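Local coordinates for outer membrane protein assembly factor BamA (Haemophilus ducreyi, PDB 4K3C), which probably helps to assemble and insert beta-barrel proteins into the outer membrane as part of the Bam complex, at residues Tyr227-Asn232 and Lys242-Gly247. Sequence-based numbering, arbitrary orientation.
Sequences YEDYDN and KRKTYG
Arg243 reaches across to two residues of the neighbouring strand at once, Glu228 and Tyr230, on the face of the sheet that also carries Thr245. Its chain leaves the backbone extended and then bends at chi3 (63°), which swings the guanidinium back over the adjacent strand. There the group lies flat on the Tyr230 ring, a cation-pi stack with planes 15° apart and centres 4.7 Å apart; NH2 sits over the ring face, while Tyr230 CB rests on a face of the guanidinium. Glu228, extended with CG opposite its backbone N (chi1 172°), meets the guanidinium at its edge and forms a salt bridge through OE2 to Arg243 NH1, modelled at an implausibly short 2.4 Å, so its exact geometry is doubtful. Its other oxygen, OE1, is hydrogen-bonded to Ser202 of strand 202-211; with that caution, the carboxylate links three neighbouring strands.

On the reverse face, Tyr227 and Tyr246 run alongside each other in the same direction. Their rings are tilted by only 19° but displaced so far that they hardly overlap, centroids 5.2 Å apart, with CD1 of Tyr227 meeting CE2 of Tyr246. The aliphatic part of Lys244 runs past the edge of the Tyr227 ring, CG lying 3.6 Å from Tyr227 CE1. Farther along, Lys242 CG packs against the carboxylate of Asp231, whose OD1 bonds to Ser233.

Paired backbone bonds join Glu228 with Thr245 and Tyr230 with Arg243; Glu228 N to Thr245 O measures 2.7 Å. This is an antiparallel beta hairpin, strands 220-231 and 242-254, in the wall of the Omp85-family transmembrane barrel.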
ATOM      1  N   TYR A 227       1.155  -8.543 -19.832  1.00 44.72           N
ATOM      2  CA  TYR A 227       1.816  -9.687 -20.402  1.00 44.63           C
ATOM      3  C   TYR A 227       3.002 -10.030 -19.484  1.00 36.74           C
ATOM      4  O   TYR A 227       3.727  -9.149 -19.029  1.00 32.84           O
ATOM      5  CB  TYR A 227       2.242  -9.326 -21.828  1.00 50.28           C
ATOM      6  CG  TYR A 227       3.337 -10.163 -22.437  1.00 56.24           C
ATOM      7  CD1 TYR A 227       3.171 -11.527 -22.639  1.00 65.88           C
ATOM      8  CD2 TYR A 227       4.522  -9.582 -22.846  1.00 56.11           C
ATOM      9  CE1 TYR A 227       4.164 -12.292 -23.215  1.00 66.48           C
ATOM     10  CE2 TYR A 227       5.523 -10.336 -23.416  1.00 61.93           C
ATOM     11  CZ  TYR A 227       5.340 -11.692 -23.600  1.00 67.98           C
ATOM     12  OH  TYR A 227       6.341 -12.446 -24.180  1.00 73.32           O
ATOM     13  N   GLU A 228       3.170 -11.303 -19.159  1.00 38.34           N
ATOM     14  CA  GLU A 228       4.335 -11.713 -18.403  1.00 28.44           C
ATOM     15  C   GLU A 228       4.997 -12.860 -19.133  1.00 48.59           C
ATOM     16  O   GLU A 228       4.330 -13.796 -19.559  1.00 45.61           O
ATOM     17  CB  GLU A 228       3.991 -12.138 -16.971  1.00 46.87           C
ATOM     18  CG  GLU A 228       5.198 -12.756 -16.226  1.00 60.00           C
ATOM     19  CD  GLU A 228       4.904 -13.181 -14.786  1.00 76.11           C
ATOM     20  OE1 GLU A 228       5.752 -12.935 -13.896  1.00 79.52           O
ATOM     21  OE2 GLU A 228       3.837 -13.779 -14.544  1.00 82.45           O
ATOM     22  N   ASP A 229       6.314 -12.770 -19.289  1.00 53.26           N
ATOM     23  CA  ASP A 229       7.105 -13.860 -19.837  1.00 49.87           C
ATOM     24  C   ASP A 229       8.009 -14.423 -18.757  1.00 45.63           C
ATOM     25  O   ASP A 229       9.092 -13.892 -18.532  1.00 49.42           O
ATOM     26  CB  ASP A 229       7.943 -13.381 -21.018  1.00 53.39           C
ATOM     27  CG  ASP A 229       8.580 -14.528 -21.779  1.00 74.83           C
ATOM     28  OD1 ASP A 229       7.959 -15.611 -21.840  1.00 82.79           O
ATOM     29  OD2 ASP A 229       9.699 -14.353 -22.314  1.00 85.77           O
ATOM     30  N   TYR A 230       7.550 -15.492 -18.100  1.00 44.09           N
ATOM     31  CA  TYR A 230       8.258 -16.152 -16.986  1.00 40.97           C
ATOM     32  C   TYR A 230       9.158 -17.280 -17.464  1.00 43.91           C
ATOM     33  O   TYR A 230       8.776 -18.068 -18.339  1.00 44.17           O
ATOM     34  CB  TYR A 230       7.249 -16.726 -16.002  1.00 30.14           C
ATOM     35  CG  TYR A 230       7.832 -17.281 -14.741  1.00 37.28           C
ATOM     36  CD1 TYR A 230       8.257 -16.441 -13.732  1.00 38.32           C
ATOM     37  CD2 TYR A 230       7.929 -18.654 -14.530  1.00 44.62           C
ATOM     38  CE1 TYR A 230       8.791 -16.946 -12.544  1.00 48.48           C
ATOM     39  CE2 TYR A 230       8.453 -19.174 -13.339  1.00 42.43           C
ATOM     40  CZ  TYR A 230       8.881 -18.307 -12.352  1.00 49.14           C
ATOM     41  OH  TYR A 230       9.414 -18.776 -11.172  1.00 54.20           O
ATOM     42  N   ASP A 231      10.358 -17.346 -16.897  1.00 43.42           N
ATOM     43  CA  ASP A 231      11.305 -18.397 -17.237  1.00 46.18           C
ATOM     44  C   ASP A 231      12.272 -18.598 -16.104  1.00 42.15           C
ATOM     45  O   ASP A 231      13.093 -17.751 -15.797  1.00 50.75           O
ATOM     46  CB  ASP A 231      12.071 -18.089 -18.511  1.00 51.63           C
ATOM     47  CG  ASP A 231      13.064 -19.188 -18.877  1.00 59.77           C
ATOM     48  OD1 ASP A 231      13.293 -20.108 -18.054  1.00 54.36           O
ATOM     49  OD2 ASP A 231      13.625 -19.117 -19.997  1.00 58.40           O
ATOM     50  N   ASN A 232      12.229 -19.806 -15.590  1.00 47.89           N
ATOM     51  CA  ASN A 232      12.599 -20.123 -14.233  1.00 48.93           C
ATOM     52  C   ASN A 232      13.912 -20.916 -14.215  1.00 61.50           C
ATOM     53  O   ASN A 232      14.433 -21.279 -13.160  1.00 68.11           O
ATOM     54  CB  ASN A 232      11.423 -20.942 -13.711  1.00 45.74           C
ATOM     55  CG  ASN A 232      11.658 -21.522 -12.386  1.00 67.24           C
ATOM     56  OD1 ASN A 232      11.898 -22.722 -12.265  1.00 75.71           O
ATOM     57  ND2 ASN A 232      11.569 -20.692 -11.351  1.00 79.68           N
ATOM     58  N   LYS A 242       8.512 -22.951 -18.296  1.00 49.42           N
ATOM     59  CA  LYS A 242       8.345 -21.642 -18.917  1.00 45.21           C
ATOM     60  C   LYS A 242       6.870 -21.301 -19.039  1.00 45.92           C
ATOM     61  O   LYS A 242       6.077 -22.120 -19.499  1.00 34.88           O
ATOM     62  CB  LYS A 242       9.045 -21.581 -20.268  1.00 45.52           C
ATOM     63  CG  LYS A 242      10.566 -21.512 -20.141  1.00 51.71           C
ATOM     64  CD  LYS A 242      11.267 -22.116 -21.359  1.00 50.12           C
ATOM     65  CE  LYS A 242      12.693 -22.512 -21.047  1.00 47.16           C
ATOM     66  NZ  LYS A 242      13.386 -23.000 -22.267  1.00 57.66           N
ATOM     67  N   ARG A 243       6.509 -20.098 -18.594  1.00 33.03           N
ATOM     68  CA  ARG A 243       5.122 -19.653 -18.638  1.00 32.90           C
ATOM     69  C   ARG A 243       5.004 -18.309 -19.319  1.00 36.52           C
ATOM     70  O   ARG A 243       5.739 -17.376 -19.018  1.00 48.59           O
ATOM     71  CB  ARG A 243       4.527 -19.553 -17.237  1.00 36.01           C
ATOM     72  CG  ARG A 243       3.012 -19.431 -17.228  1.00 34.85           C
ATOM     73  CD  ARG A 243       2.502 -18.974 -15.882  1.00 38.40           C
ATOM     74  NE  ARG A 243       3.003 -17.644 -15.549  1.00 49.27           N
ATOM     75  CZ  ARG A 243       3.788 -17.362 -14.510  1.00 64.95           C
ATOM     76  NH1 ARG A 243       4.180 -16.109 -14.307  1.00 66.23           N
ATOM     77  NH2 ARG A 243       4.180 -18.324 -13.673  1.00 69.09           N
ATOM     78  N   LYS A 244       4.070 -18.212 -20.244  1.00 37.65           N
ATOM     79  CA  LYS A 244       3.844 -16.967 -20.947  1.00 44.27           C
ATOM     80  C   LYS A 244       2.409 -16.647 -20.629  1.00 53.79           C
ATOM     81  O   LYS A 244       1.520 -17.477 -20.837  1.00 52.82           O
ATOM     82  CB  LYS A 244       4.024 -17.175 -22.451  1.00 46.08           C
ATOM     83  CG  LYS A 244       4.310 -15.931 -23.263  1.00 62.36           C
ATOM     84  CD  LYS A 244       4.662 -16.335 -24.706  1.00 85.83           C
ATOM     85  CE  LYS A 244       5.146 -15.161 -25.563  1.00 94.59           C
ATOM     86  NZ  LYS A 244       5.520 -15.591 -26.943  1.00 91.82           N
ATOM     87  N   THR A 245       2.152 -15.480 -20.067  1.00 30.09           N
ATOM     88  CA  THR A 245       0.762 -15.198 -19.830  1.00 33.66           C
ATOM     89  C   THR A 245       0.334 -13.797 -20.185  1.00 38.80           C
ATOM     90  O   THR A 245       1.094 -12.843 -20.036  1.00 40.27           O
ATOM     91  CB  THR A 245       0.299 -15.559 -18.413  1.00 30.72           C
ATOM     92  OG1 THR A 245      -0.415 -14.443 -17.869  1.00 33.63           O
ATOM     93  CG2 THR A 245       1.461 -15.912 -17.538  1.00 29.22           C
ATOM     94  N   TYR A 246      -0.894 -13.707 -20.689  1.00 36.82           N
ATOM     95  CA  TYR A 246      -1.532 -12.436 -20.931  1.00 38.04           C
ATOM     96  C   TYR A 246      -2.844 -12.449 -20.174  1.00 40.11           C
ATOM     97  O   TYR A 246      -3.424 -13.508 -19.942  1.00 29.06           O
ATOM     98  CB  TYR A 246      -1.843 -12.248 -22.407  1.00 36.06           C
ATOM     99  CG  TYR A 246      -0.884 -12.857 -23.394  1.00 54.22           C
ATOM    100  CD1 TYR A 246      -0.982 -14.200 -23.763  1.00 67.60           C
ATOM    101  CD2 TYR A 246       0.068 -12.075 -24.031  1.00 65.25           C
ATOM    102  CE1 TYR A 246      -0.128 -14.756 -24.718  1.00 74.00           C
ATOM    103  CE2 TYR A 246       0.930 -12.616 -24.986  1.00 77.51           C
ATOM    104  CZ  TYR A 246       0.832 -13.956 -25.328  1.00 84.59           C
ATOM    105  OH  TYR A 246       1.698 -14.482 -26.280  1.00 91.18           O
ATOM    106  N   GLY A 247      -3.325 -11.271 -19.809  1.00 28.26           N
ATOM    107  CA  GLY A 247      -4.602 -11.182 -19.141  1.00 28.19           C
ATOM    108  C   GLY A 247      -5.057  -9.744 -19.072  1.00 34.87           C
ATOM    109  O   GLY A 247      -4.380  -8.857 -19.570  1.00 30.07           O
TER